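Local structure of ribonucleoside-diphosphate reductase subunit beta (Bacillus halodurans C-125, 2RCC) at residues F67-E72 against N203-S208; K80-L85 against A195-L200; L260-F265 against T283-I288. The protein probably supplies the small, iron-binding subunit of a class I ribonucleotide reductase, which converts ribonucleotides to the deoxyribonucleotides needed for DNA synthesis. All coordinates share one frame; numbering follows the deposited sequence.

Contact 1: F67-E72 against N203-S208; sequences FPTLTE and NQKMVS
Thr69 OG1 has two polar partners: it accepts a 2.9 Å hydrogen bond from Lys205 NZ and is itself hydrogen-bonded to the carbonyl O of Gln66, three residues earlier. With chi1 at 76° the hydroxyl lies between the backbone N and the carbonyl carbon, which keeps it near the turn it closes while leaving it accessible to the amine. The lysine chain is bent at its second torsion and otherwise extended, and it carries its methylenes across the gap on the outer, more exposed border of the contact.

Away from this polar pair the contact is apolar. Met206, present as selenomethionine, folds back at two successive torsions, so that its terminal CE comes to 3.7 Å from Phe67 CD1 and also lies by the CB of that residue. SE rests over the backbone of Phe67, 3.9 Å from its CA. Leu70 CD2 lies 4.0 Å from Met206 CG, a less certain contact because the leucine is modelled in two conformers. The Phe67 ring packs edge-to-face on Phe78 of helix 72-87.

Gln66 is a second-shell organiser: its side-chain amide bonds to Gln204 O and Met206 N, fixing the turn that follows helix 191-202. That helix ends in a Schellman motif with Gln204, at positive phi, as its C-prime residue; Met206 then takes the N-cap position of helix 207-237, as Thr71 does for helix 72-87. The contact thus joins two helix-to-helix connections. Because the threonine proton is committed to a carbonyl, the oxygen is left to act as an acceptor; the charged ammonium is held here by a neutral oxygen, in a hydrogen bond and not a salt bridge, while the buried selenoether side chain contributes apolar packing.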
ATOM      1  N   PHE A  67       7.631  27.412  19.528  1.00 21.10           N
ATOM      2  CA  PHE A  67       8.480  26.387  20.154  1.00 21.49           C
ATOM      3  C   PHE A  67       9.435  26.891  21.244  1.00 21.32           C
ATOM      4  O   PHE A  67       9.480  26.296  22.323  1.00 24.17           O
ATOM      5  CB  PHE A  67       9.193  25.528  19.098  1.00 24.53           C
ATOM      6  CG  PHE A  67       9.867  24.310  19.667  1.00 24.14           C
ATOM      7  CD1 PHE A  67       9.110  23.296  20.255  1.00 26.16           C
ATOM      8  CD2 PHE A  67      11.247  24.177  19.642  1.00 29.29           C
ATOM      9  CE1 PHE A  67       9.719  22.171  20.795  1.00 27.72           C
ATOM     10  CE2 PHE A  67      11.854  23.049  20.182  1.00 28.12           C
ATOM     11  CZ  PHE A  67      11.087  22.045  20.743  1.00 23.94           C
ATOM     12  N   PRO A  68      10.182  27.991  20.984  1.00 23.53           N
ATOM     13  CA  PRO A  68      11.024  28.599  22.033  1.00 23.54           C
ATOM     14  C   PRO A  68      10.289  29.146  23.241  1.00 22.08           C
ATOM     15  O   PRO A  68      10.933  29.344  24.266  1.00 25.85           O
ATOM     16  CB  PRO A  68      11.657  29.801  21.326  1.00 22.49           C
ATOM     17  CG  PRO A  68      11.594  29.507  19.941  1.00 22.71           C
ATOM     18  CD  PRO A  68      10.363  28.702  19.706  1.00 21.36           C
ATOM     19  N   THR A  69       8.987  29.437  23.114  1.00 18.46           N
ATOM     20  CA  THR A  69       8.178  29.964  24.218  1.00 19.82           C
ATOM     21  C   THR A  69       7.800  28.882  25.241  1.00 18.78           C
ATOM     22  O   THR A  69       7.329  29.226  26.305  1.00 19.65           O
ATOM     23  CB  THR A  69       6.882  30.681  23.720  1.00 21.09           C
ATOM     24  OG1 THR A  69       5.905  29.715  23.325  1.00 21.87           O
ATOM     25  CG2 THR A  69       7.187  31.628  22.533  1.00 20.20           C
ATOM     26  N   LEU A  70       7.960  27.595  24.893  1.00 18.69           N
ATOM     27  CA  LEU A  70       7.657  26.490  25.803  0.50 18.93           C
ATOM     28  C   LEU A  70       8.733  26.398  26.872  1.00 18.24           C
ATOM     29  O   LEU A  70       9.851  26.886  26.671  1.00 19.86           O
ATOM     30  CB  LEU A  70       7.575  25.152  25.051  0.50 20.48           C
ATOM     31  CG  LEU A  70       6.350  24.750  24.221  0.50 18.37           C
ATOM     32  CD1 LEU A  70       5.902  25.795  23.208  0.50 24.98           C
ATOM     33  CD2 LEU A  70       6.691  23.438  23.527  0.50 19.58           C
ATOM     34  N   THR A  71       8.408  25.761  28.002  1.00 16.96           N
ATOM     35  CA  THR A  71       9.386  25.586  29.085  1.00 17.86           C
ATOM     36  C   THR A  71      10.539  24.689  28.589  1.00 18.91           C
ATOM     37  O   THR A  71      10.394  23.989  27.578  1.00 14.70           O
ATOM     38  CB  THR A  71       8.782  24.959  30.365  1.00 20.12           C
ATOM     39  OG1 THR A  71       8.551  23.555  30.177  1.00 17.43           O
ATOM     40  CG2 THR A  71       7.482  25.654  30.787  1.00 15.44           C
ATOM     41  N   GLU A  72      11.698  24.730  29.256  1.00 20.31           N
ATOM     42  CA  GLU A  72      12.809  23.854  28.855  1.00 24.26           C
ATOM     43  C   GLU A  72      12.414  22.387  28.895  1.00 21.72           C
ATOM     44  O   GLU A  72      12.777  21.634  27.993  1.00 23.10           O
ATOM     45  CB  GLU A  72      14.055  24.021  29.723  1.00 26.60           C
ATOM     46  CG  GLU A  72      14.835  25.287  29.513  1.00 34.99           C
ATOM     47  CD  GLU A  72      16.209  25.230  30.200  1.00 32.78           C
ATOM     48  OE1 GLU A  72      16.998  24.284  29.924  1.00 48.60           O
ATOM     49  OE2 GLU A  72      16.497  26.137  31.006  1.00 49.92           O
ATOM     50  N   ASN A 203      -4.055  23.918  25.187  1.00 23.12           N
ATOM     51  CA  ASN A 203      -3.617  25.215  25.718  1.00 24.37           C
ATOM     52  C   ASN A 203      -3.043  26.162  24.633  1.00 24.22           C
ATOM     53  O   ASN A 203      -2.291  27.060  24.945  1.00 27.31           O
ATOM     54  CB  ASN A 203      -2.634  24.961  26.873  1.00 23.36           C
ATOM     55  CG  ASN A 203      -3.307  24.213  28.035  1.00 29.93           C
ATOM     56  OD1 ASN A 203      -4.473  24.456  28.332  1.00 28.95           O
ATOM     57  ND2 ASN A 203      -2.608  23.282  28.646  1.00 30.92           N
ATOM     58  N   GLN A 204      -3.436  25.942  23.373  1.00 22.79           N
ATOM     59  CA  GLN A 204      -3.063  26.749  22.214  1.00 24.20           C
ATOM     60  C   GLN A 204      -1.574  26.775  21.823  1.00 23.39           C
ATOM     61  O   GLN A 204      -1.144  27.708  21.171  1.00 23.95           O
ATOM     62  CB  GLN A 204      -3.582  28.177  22.412  1.00 27.78           C
ATOM     63  CG  GLN A 204      -5.058  28.286  22.837  1.00 41.52           C
ATOM     64  CD  GLN A 204      -6.004  28.314  21.664  1.00 54.18           C
ATOM     65  OE1 GLN A 204      -6.157  29.355  21.021  1.00 55.89           O
ATOM     66  NE2 GLN A 204      -6.682  27.192  21.402  1.00 59.35           N
ATOM     67  N   LYS A 205      -0.802  25.756  22.199  1.00 20.46           N
ATOM     68  CA  LYS A 205       0.610  25.663  21.834  1.00 21.84           C
ATOM     69  C   LYS A 205       0.838  24.472  20.888  1.00 20.59           C
ATOM     70  O   LYS A 205       0.266  23.413  21.081  1.00 19.02           O
ATOM     71  CB  LYS A 205       1.481  25.499  23.086  1.00 23.12           C
ATOM     72  CG  LYS A 205       1.519  26.727  24.062  1.00 24.59           C
ATOM     73  CD  LYS A 205       2.277  27.946  23.457  1.00 35.21           C
ATOM     74  CE  LYS A 205       2.719  29.035  24.494  1.00 38.88           C
ATOM     75  NZ  LYS A 205       3.115  30.377  23.856  1.00 33.67           N
HETATM   76  N   MSE A 206       1.637  24.657  19.845  1.00 18.33           N
HETATM   77  CA  MSE A 206       2.018  23.554  18.956  1.00 19.46           C
HETATM   78  C   MSE A 206       0.814  22.826  18.359  1.00 20.16           C
HETATM   79  O   MSE A 206       0.757  21.593  18.305  1.00 18.29           O
HETATM   80  CB  MSE A 206       2.963  22.565  19.676  1.00 19.72           C
HETATM   81  CG  MSE A 206       4.167  23.236  20.390  1.00 20.67           C
HETATM   82 SE   MSE A 206       5.146  24.511  19.267  0.75 13.57          SE
HETATM   83  CE  MSE A 206       6.026  23.143  18.212  1.00 14.10           C
ATOM     84  N   VAL A 207      -0.123  23.628  17.875  1.00 17.91           N
ATOM     85  CA  VAL A 207      -1.398  23.144  17.372  1.00 20.48           C
ATOM     86  C   VAL A 207      -1.280  22.421  16.011  1.00 19.15           C
ATOM     87  O   VAL A 207      -1.983  21.426  15.770  1.00 20.15           O
ATOM     88  CB  VAL A 207      -2.419  24.309  17.290  1.00 20.98           C
ATOM     89  CG1 VAL A 207      -3.729  23.836  16.649  1.00 21.27           C
ATOM     90  CG2 VAL A 207      -2.680  24.902  18.690  1.00 20.60           C
ATOM     91  N   SER A 208      -0.419  22.915  15.121  1.00 17.75           N
ATOM     92  CA  SER A 208      -0.186  22.229  13.835  1.00 18.41           C
ATOM     93  C   SER A 208       0.407  20.834  14.023  1.00 17.45           C
ATOM     94  O   SER A 208       0.008  19.887  13.350  1.00 17.94           O
ATOM     95  CB  SER A 208       0.677  23.067  12.916  1.00 18.87           C
ATOM     96  OG  SER A 208      -0.048  24.200  12.522  1.00 24.80           O
TER

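Contact 2: K80-L85 against A195-L200; sequences KIIGLL and AFFYNL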
ATOM      1  N   LYS A  80      12.437  14.752  22.354  1.00 20.50           N
ATOM      2  CA  LYS A  80      12.606  13.330  22.651  1.00 21.75           C
ATOM      3  C   LYS A  80      11.500  12.486  22.043  1.00 22.25           C
ATOM      4  O   LYS A  80      11.789  11.474  21.412  1.00 21.92           O
ATOM      5  CB  LYS A  80      12.678  13.062  24.148  1.00 20.51           C
ATOM      6  CG  LYS A  80      13.958  13.467  24.788  1.00 23.22           C
ATOM      7  CD  LYS A  80      13.845  13.493  26.286  1.00 25.97           C
ATOM      8  CE  LYS A  80      15.111  14.054  26.929  1.00 26.13           C
ATOM      9  NZ  LYS A  80      16.296  13.170  26.813  1.00 25.62           N
ATOM     10  N   ILE A  81      10.257  12.932  22.173  1.00 22.78           N
ATOM     11  CA  ILE A  81       9.110  12.179  21.667  1.00 21.65           C
ATOM     12  C   ILE A  81       9.018  12.225  20.124  1.00 21.55           C
ATOM     13  O   ILE A  81       8.932  11.163  19.480  1.00 23.57           O
ATOM     14  CB  ILE A  81       7.790  12.619  22.339  1.00 20.01           C
ATOM     15  CG1 ILE A  81       7.826  12.349  23.856  1.00 20.40           C
ATOM     16  CG2 ILE A  81       6.610  11.845  21.766  1.00 18.55           C
ATOM     17  CD1 ILE A  81       6.759  13.163  24.606  1.00 18.16           C
ATOM     18  N   ILE A  82       9.051  13.417  19.536  1.00 22.36           N
ATOM     19  CA  ILE A  82       8.996  13.532  18.072  1.00 22.70           C
ATOM     20  C   ILE A  82      10.231  12.854  17.443  1.00 25.74           C
ATOM     21  O   ILE A  82      10.078  12.150  16.454  1.00 24.88           O
ATOM     22  CB  ILE A  82       8.769  15.009  17.564  1.00 23.65           C
ATOM     23  CG1 ILE A  82       8.053  14.983  16.224  1.00 26.51           C
ATOM     24  CG2 ILE A  82      10.077  15.878  17.554  1.00 20.93           C
ATOM     25  CD1 ILE A  82       6.538  14.587  16.390  1.00 26.02           C
ATOM     26  N   GLY A  83      11.410  13.032  18.070  1.00 25.65           N
ATOM     27  CA  GLY A  83      12.665  12.397  17.658  1.00 24.89           C
ATOM     28  C   GLY A  83      12.572  10.871  17.631  1.00 26.14           C
ATOM     29  O   GLY A  83      12.990  10.246  16.659  1.00 28.40           O
ATOM     30  N   LEU A  84      12.004  10.277  18.682  1.00 25.89           N
ATOM     31  CA  LEU A  84      11.818   8.831  18.773  1.00 25.89           C
ATOM     32  C   LEU A  84      10.863   8.352  17.687  1.00 27.60           C
ATOM     33  O   LEU A  84      11.142   7.359  17.004  1.00 24.96           O
ATOM     34  CB  LEU A  84      11.244   8.416  20.133  1.00 25.03           C
ATOM     35  CG  LEU A  84      11.089   6.903  20.337  1.00 27.22           C
ATOM     36  CD1 LEU A  84      12.394   6.141  20.072  1.00 32.09           C
ATOM     37  CD2 LEU A  84      10.572   6.630  21.694  1.00 22.93           C
ATOM     38  N   LEU A  85       9.723   9.037  17.571  1.00 23.26           N
ATOM     39  CA  LEU A  85       8.731   8.719  16.533  1.00 25.05           C
ATOM     40  C   LEU A  85       9.342   8.778  15.123  1.00 22.78           C
ATOM     41  O   LEU A  85       9.076   7.893  14.312  1.00 26.80           O
ATOM     42  CB  LEU A  85       7.497   9.631  16.648  1.00 22.16           C
ATOM     43  CG  LEU A  85       6.620   9.351  17.882  1.00 25.80           C
ATOM     44  CD1 LEU A  85       5.595  10.463  18.084  1.00 17.19           C
ATOM     45  CD2 LEU A  85       5.938   8.012  17.771  1.00 23.01           C
ATOM     46  N   ALA A 195      -0.788  12.017  23.706  1.00 19.31           N
ATOM     47  CA  ALA A 195      -1.431  12.867  24.720  1.00 18.61           C
ATOM     48  C   ALA A 195      -0.605  14.098  25.072  1.00 18.45           C
ATOM     49  O   ALA A 195      -1.179  15.169  25.322  1.00 18.37           O
ATOM     50  CB  ALA A 195      -1.751  12.049  25.990  1.00 16.13           C
ATOM     51  N   PHE A 196       0.723  13.947  25.121  1.00 19.43           N
ATOM     52  CA  PHE A 196       1.651  15.071  25.361  1.00 18.21           C
ATOM     53  C   PHE A 196       1.411  16.183  24.319  1.00 19.06           C
ATOM     54  O   PHE A 196       1.307  17.347  24.660  1.00 18.50           O
ATOM     55  CB  PHE A 196       3.123  14.602  25.398  1.00 16.97           C
ATOM     56  CG  PHE A 196       4.126  15.733  25.333  1.00 19.07           C
ATOM     57  CD1 PHE A 196       4.573  16.343  26.485  1.00 23.76           C
ATOM     58  CD2 PHE A 196       4.631  16.175  24.128  1.00 19.62           C
ATOM     59  CE1 PHE A 196       5.493  17.367  26.427  1.00 17.55           C
ATOM     60  CE2 PHE A 196       5.526  17.243  24.063  1.00 19.98           C
ATOM     61  CZ  PHE A 196       5.957  17.821  25.204  1.00 22.46           C
ATOM     62  N   PHE A 197       1.312  15.801  23.047  1.00 17.54           N
ATOM     63  CA  PHE A 197       1.079  16.752  21.998  1.00 17.19           C
ATOM     64  C   PHE A 197      -0.296  17.414  22.142  1.00 16.77           C
ATOM     65  O   PHE A 197      -0.415  18.639  21.994  1.00 21.24           O
ATOM     66  CB  PHE A 197       1.284  16.110  20.620  1.00 18.07           C
ATOM     67  CG  PHE A 197       2.689  15.645  20.395  1.00 16.33           C
ATOM     68  CD1 PHE A 197       3.726  16.551  20.351  1.00 18.21           C
ATOM     69  CD2 PHE A 197       2.981  14.313  20.268  1.00 21.15           C
ATOM     70  CE1 PHE A 197       5.021  16.129  20.158  1.00 17.61           C
ATOM     71  CE2 PHE A 197       4.280  13.895  20.071  1.00 22.18           C
ATOM     72  CZ  PHE A 197       5.285  14.806  20.025  1.00 20.53           C
ATOM     73  N   TYR A 198      -1.320  16.617  22.461  1.00 18.38           N
ATOM     74  CA  TYR A 198      -2.667  17.179  22.641  1.00 19.10           C
ATOM     75  C   TYR A 198      -2.739  18.090  23.862  1.00 19.67           C
ATOM     76  O   TYR A 198      -3.500  19.067  23.846  1.00 18.83           O
ATOM     77  CB  TYR A 198      -3.733  16.077  22.762  1.00 19.96           C
ATOM     78  CG  TYR A 198      -3.825  15.117  21.590  1.00 22.62           C
ATOM     79  CD1 TYR A 198      -3.697  15.549  20.269  1.00 30.98           C
ATOM     80  CD2 TYR A 198      -4.104  13.767  21.808  1.00 23.32           C
ATOM     81  CE1 TYR A 198      -3.803  14.647  19.206  1.00 28.51           C
ATOM     82  CE2 TYR A 198      -4.211  12.879  20.772  1.00 24.54           C
ATOM     83  CZ  TYR A 198      -4.066  13.327  19.482  1.00 28.34           C
ATOM     84  OH  TYR A 198      -4.186  12.420  18.481  1.00 28.55           O
ATOM     85  N   ASN A 199      -1.956  17.778  24.908  1.00 16.63           N
ATOM     86  CA  ASN A 199      -1.908  18.616  26.121  1.00 19.15           C
ATOM     87  C   ASN A 199      -1.367  19.991  25.764  1.00 20.88           C
ATOM     88  O   ASN A 199      -1.771  20.983  26.358  1.00 23.71           O
ATOM     89  CB  ASN A 199      -1.046  17.953  27.219  1.00 17.83           C
ATOM     90  CG  ASN A 199      -0.955  18.787  28.512  1.00 19.50           C
ATOM     91  OD1 ASN A 199      -1.959  19.084  29.143  1.00 20.92           O
ATOM     92  ND2 ASN A 199       0.260  19.131  28.907  1.00 21.68           N
ATOM     93  N   LEU A 200      -0.427  20.071  24.827  1.00 19.56           N
ATOM     94  CA  LEU A 200       0.081  21.390  24.379  1.00 18.51           C
ATOM     95  C   LEU A 200      -0.976  22.179  23.618  1.00 19.23           C
ATOM     96  O   LEU A 200      -1.212  23.364  23.901  1.00 20.73           O
ATOM     97  CB  LEU A 200       1.360  21.255  23.512  1.00 19.41           C
ATOM     98  CG  LEU A 200       2.636  20.755  24.210  1.00 17.39           C
ATOM     99  CD1 LEU A 200       3.783  20.563  23.237  1.00 17.92           C
ATOM    100  CD2 LEU A 200       3.070  21.722  25.327  1.00 24.51           C
TER
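Ile81 meets two phenylalanines at once, using a different branch for each. Its CD1 sits over one face of the Phe196 ring, 4.1 Å from the centroid and 27° off the ring normal, a CH-pi contact; its CG2 comes obliquely to Phe197, 3.5 Å from CE2. Here chi1 of -62° places CG2 anti to the backbone N and swings CG1 to the side of the backbone N, which parts the two branches enough to serve both rings.

The far end of Phe197 is further enclosed by Ile82 CD1, 3.9 Å from CZ of that ring, with the two side chains crossing at about a right angle, and more loosely by Leu85, whose CD1 is 4.2 Å from CE2. The two aromatic rings also brace each other within their own helix: Phe197 CE1 lies in the plane of the Phe196 ring at its edge, while Phe196 CD2 stands 3.9 Å above the plane of the Phe197 ring, displaced from the ring centre toward its edge.

Further out, Phe78 meets Phe197 edge-to-face, and Thr209 and Ile213 of helix 207-237 add to the surroundings of the same ring. The helix segments 80-85 and 195-200 cross at 136° between their N-to-C directions, well short of antiparallel, with their axes 11.6 Å apart, a separation that large side chains must bridge.

Ile82 and Leu85 also touch Tyr126 of helix 106-133, the active-site residue by similarity, so they lie between Phe197 and that tyrosine. No hydrogen bond joins the two segments, and all five touching residues are buried. Such hydrocarbon surroundings are consistent with the apolar environment that shields the radical-bearing tyrosine in class I small subunits, where polar groups and solvent could quench it.

Contact 3: L260-F265 against T283-I288; sequences LEKDWF and TYISFI
Ile285 is driven into the angle between Glu261 and Lys262, and this is the tightest apolar packing of the contact: its CD1 lies 3.7 Å from Lys262 CG and 3.8 Å from Glu261 CG. Glu261 CG lies anti to the backbone N (chi1 -178°), which turns its aliphatic part to the isoleucine, and a bend at the next torsion leads the carboxylate away to Arg155, in a salt bridge, and to Ser192 and the backbone N of Phe190. Phe265 marks a looser margin, with CB 4.5 Å from Ile285 CD1.

On the partly exposed side, Lys262 runs extended past Ile285, in the opposite direction to it, until NZ donates a 2.8 Å hydrogen bond to Ser286 OG, which also has a weak bond to Glu282 O. An alanine in place of Lys262 has neither the methylenes nor the amine, and would probably leave Ser286 OG without this donor and one flank of Ile285 less covered.

Segments 260-265 and 283-288, of helices 244-268 and 278-295, run nearly antiparallel at 152°, their axes 10.0 Å apart at closest approach. Ser192 of helix 191-202 touches both Phe265 and Ile285, whereas Leu260 and Trp264 pack against helix 150-168.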
ATOM      1  N   LEU A 260       4.588  -1.407  30.048  1.00 22.86           N
ATOM      2  CA  LEU A 260       5.696  -0.853  29.263  1.00 21.15           C
ATOM      3  C   LEU A 260       5.413   0.583  28.859  1.00 18.91           C
ATOM      4  O   LEU A 260       6.305   1.407  28.904  1.00 17.33           O
ATOM      5  CB  LEU A 260       6.008  -1.695  28.011  1.00 21.43           C
ATOM      6  CG  LEU A 260       6.768  -3.002  28.283  1.00 31.17           C
ATOM      7  CD1 LEU A 260       6.727  -3.949  27.076  1.00 33.92           C
ATOM      8  CD2 LEU A 260       8.201  -2.707  28.691  1.00 29.73           C
ATOM      9  N   GLU A 261       4.176   0.876  28.480  1.00 16.72           N
ATOM     10  CA  GLU A 261       3.793   2.257  28.126  1.00 16.54           C
ATOM     11  C   GLU A 261       3.959   3.178  29.328  1.00 16.51           C
ATOM     12  O   GLU A 261       4.533   4.245  29.192  1.00 17.87           O
ATOM     13  CB  GLU A 261       2.366   2.286  27.569  1.00 19.64           C
ATOM     14  CG  GLU A 261       1.861   3.659  27.104  1.00 17.43           C
ATOM     15  CD  GLU A 261       2.641   4.278  25.959  1.00 17.62           C
ATOM     16  OE1 GLU A 261       3.405   3.603  25.254  1.00 21.33           O
ATOM     17  OE2 GLU A 261       2.483   5.482  25.746  1.00 21.89           O
ATOM     18  N   LYS A 262       3.496   2.741  30.500  1.00 17.85           N
ATOM     19  CA  LYS A 262       3.622   3.507  31.741  1.00 19.50           C
ATOM     20  C   LYS A 262       5.082   3.751  32.053  1.00 20.32           C
ATOM     21  O   LYS A 262       5.430   4.834  32.466  1.00 21.38           O
ATOM     22  CB  LYS A 262       2.957   2.775  32.917  1.00 20.04           C
ATOM     23  CG  LYS A 262       1.457   2.692  32.777  1.00 24.26           C
ATOM     24  CD  LYS A 262       0.814   1.759  33.761  1.00 20.34           C
ATOM     25  CE  LYS A 262      -0.663   1.552  33.349  1.00 25.13           C
ATOM     26  NZ  LYS A 262      -1.479   0.825  34.315  1.00 24.42           N
ATOM     27  N   ASP A 263       5.942   2.758  31.830  1.00 18.89           N
ATOM     28  CA  ASP A 263       7.394   2.916  32.067  1.00 20.92           C
ATOM     29  C   ASP A 263       7.970   3.990  31.144  1.00 18.32           C
ATOM     30  O   ASP A 263       8.720   4.860  31.574  1.00 17.81           O
ATOM     31  CB  ASP A 263       8.144   1.602  31.843  1.00 23.23           C
ATOM     32  CG  ASP A 263       7.808   0.517  32.882  1.00 29.80           C
ATOM     33  OD1 ASP A 263       7.377   0.833  34.018  1.00 39.66           O
ATOM     34  OD2 ASP A 263       7.973  -0.680  32.536  1.00 46.98           O
ATOM     35  N   TRP A 264       7.638   3.896  29.872  1.00 20.99           N
ATOM     36  CA  TRP A 264       8.078   4.873  28.894  0.50 21.51           C
ATOM     37  C   TRP A 264       7.589   6.265  29.258  1.00 19.60           C
ATOM     38  O   TRP A 264       8.357   7.230  29.226  1.00 17.79           O
ATOM     39  CB  TRP A 264       7.622   4.462  27.505  0.50 23.37           C
ATOM     40  CG  TRP A 264       8.556   3.476  26.890  0.50 26.57           C
ATOM     41  CD1 TRP A 264       8.573   2.111  27.029  0.50 31.23           C
ATOM     42  CD2 TRP A 264       9.643   3.797  26.052  0.50 30.96           C
ATOM     43  NE1 TRP A 264       9.590   1.571  26.312  0.50 32.86           N
ATOM     44  CE2 TRP A 264      10.266   2.584  25.692  0.50 33.16           C
ATOM     45  CE3 TRP A 264      10.149   4.998  25.553  0.50 30.31           C
ATOM     46  CZ2 TRP A 264      11.348   2.534  24.844  0.50 32.32           C
ATOM     47  CZ3 TRP A 264      11.234   4.954  24.725  0.50 33.11           C
ATOM     48  CH2 TRP A 264      11.834   3.734  24.382  0.50 31.75           C
ATOM     49  N   PHE A 265       6.310   6.357  29.574  1.00 19.36           N
ATOM     50  CA  PHE A 265       5.729   7.607  30.043  1.00 15.82           C
ATOM     51  C   PHE A 265       6.523   8.134  31.268  1.00 15.94           C
ATOM     52  O   PHE A 265       6.870   9.307  31.342  1.00 16.61           O
ATOM     53  CB  PHE A 265       4.282   7.389  30.472  1.00 17.61           C
ATOM     54  CG  PHE A 265       3.759   8.520  31.280  1.00 19.88           C
ATOM     55  CD1 PHE A 265       3.599   9.746  30.683  1.00 20.47           C
ATOM     56  CD2 PHE A 265       3.548   8.384  32.653  1.00 23.73           C
ATOM     57  CE1 PHE A 265       3.170  10.855  31.425  1.00 25.19           C
ATOM     58  CE2 PHE A 265       3.128   9.482  33.407  1.00 28.05           C
ATOM     59  CZ  PHE A 265       2.915  10.716  32.767  1.00 18.87           C
ATOM     60  N   THR A 283      -3.803   5.828  34.602  1.00 20.30           N
ATOM     61  CA  THR A 283      -5.189   5.361  34.553  1.00 20.84           C
ATOM     62  C   THR A 283      -5.696   5.392  33.110  1.00 18.21           C
ATOM     63  O   THR A 283      -6.395   4.486  32.703  1.00 17.10           O
ATOM     64  CB  THR A 283      -6.106   6.171  35.444  1.00 18.45           C
ATOM     65  OG1 THR A 283      -5.556   6.214  36.759  1.00 20.48           O
ATOM     66  CG2 THR A 283      -7.541   5.578  35.510  1.00 21.04           C
ATOM     67  N   TYR A 284      -5.349   6.430  32.368  1.00 20.57           N
ATOM     68  CA  TYR A 284      -5.703   6.549  30.945  1.00 21.50           C
ATOM     69  C   TYR A 284      -5.096   5.408  30.112  1.00 21.97           C
ATOM     70  O   TYR A 284      -5.779   4.829  29.265  1.00 19.44           O
ATOM     71  CB  TYR A 284      -5.318   7.946  30.401  1.00 22.62           C
ATOM     72  CG  TYR A 284      -5.425   8.101  28.900  1.00 25.66           C
ATOM     73  CD1 TYR A 284      -6.661   8.048  28.256  1.00 27.48           C
ATOM     74  CD2 TYR A 284      -4.287   8.314  28.117  1.00 24.36           C
ATOM     75  CE1 TYR A 284      -6.749   8.180  26.856  1.00 33.04           C
ATOM     76  CE2 TYR A 284      -4.369   8.456  26.755  1.00 29.51           C
ATOM     77  CZ  TYR A 284      -5.595   8.401  26.128  1.00 27.32           C
ATOM     78  OH  TYR A 284      -5.627   8.540  24.763  1.00 32.88           O
ATOM     79  N   ILE A 285      -3.839   5.058  30.371  1.00 21.49           N
ATOM     80  CA  ILE A 285      -3.211   3.902  29.685  1.00 23.08           C
ATOM     81  C   ILE A 285      -3.974   2.584  30.022  1.00 22.26           C
ATOM     82  O   ILE A 285      -4.198   1.764  29.132  1.00 24.04           O
ATOM     83  CB  ILE A 285      -1.713   3.770  30.045  1.00 23.78           C
ATOM     84  CG1 ILE A 285      -0.938   4.988  29.520  1.00 25.78           C
ATOM     85  CG2 ILE A 285      -1.091   2.435  29.488  1.00 21.88           C
ATOM     86  CD1 ILE A 285       0.414   5.199  30.215  1.00 21.36           C
ATOM     87  N   SER A 286      -4.392   2.399  31.270  1.00 23.15           N
ATOM     88  CA  SER A 286      -5.195   1.208  31.667  1.00 21.99           C
ATOM     89  C   SER A 286      -6.536   1.163  30.942  1.00 21.30           C
ATOM     90  O   SER A 286      -6.982   0.098  30.461  1.00 20.37           O
ATOM     91  CB  SER A 286      -5.456   1.157  33.174  1.00 23.38           C
ATOM     92  OG  SER A 286      -4.249   0.980  33.884  1.00 22.34           O
ATOM     93  N   PHE A 287      -7.180   2.323  30.898  1.00 20.91           N
ATOM     94  CA  PHE A 287      -8.434   2.519  30.165  1.00 20.72           C
ATOM     95  C   PHE A 287      -8.284   2.132  28.674  1.00 21.10           C
ATOM     96  O   PHE A 287      -9.170   1.476  28.104  1.00 21.51           O
ATOM     97  CB  PHE A 287      -8.849   3.989  30.312  1.00 20.92           C
ATOM     98  CG  PHE A 287     -10.106   4.352  29.592  1.00 29.25           C
ATOM     99  CD1 PHE A 287     -11.340   4.104  30.175  1.00 34.87           C
ATOM    100  CD2 PHE A 287     -10.064   4.974  28.349  1.00 32.02           C
ATOM    101  CE1 PHE A 287     -12.509   4.461  29.533  1.00 33.11           C
ATOM    102  CE2 PHE A 287     -11.243   5.329  27.700  1.00 35.45           C
ATOM    103  CZ  PHE A 287     -12.464   5.072  28.306  1.00 31.26           C
ATOM    104  N   ILE A 288      -7.185   2.533  28.032  1.00 21.91           N
ATOM    105  CA  ILE A 288      -6.933   2.152  26.624  1.00 21.16           C
ATOM    106  C   ILE A 288      -6.751   0.649  26.508  1.00 23.36           C
ATOM    107  O   ILE A 288      -7.311   0.047  25.585  1.00 25.83           O
ATOM    108  CB  ILE A 288      -5.701   2.858  25.981  1.00 23.66           C
ATOM    109  CG1 ILE A 288      -5.854   4.390  25.981  1.00 28.59           C
ATOM    110  CG2 ILE A 288      -5.497   2.395  24.544  1.00 19.45           C
ATOM    111  CD1 ILE A 288      -7.176   4.869  25.463  1.00 24.81           C
TER

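In the fold
The three contacts illustrate how a helical protein of the ferritin clan can be tied from one end toward its middle. Contacts 1 and 2 have centres about 11 Å apart and are linked through Leu200, whose CD1 is 3.9 Å from Met206 CG. Contact 2 is about 15 Å, centre to centre, from contact 3; Leu84 touches Trp264 there, itself modelled in two conformers. Contacts 1 and 3 do not meet, their nearest atoms being about 14 Å apart. Contact 2 is nearest the putative radical site, with the Leu85 side chain about 4 Å from that of Tyr126. In contact 3, the Glu261 side chain is about 10 Å from that of Glu220, an iron ligand by similarity.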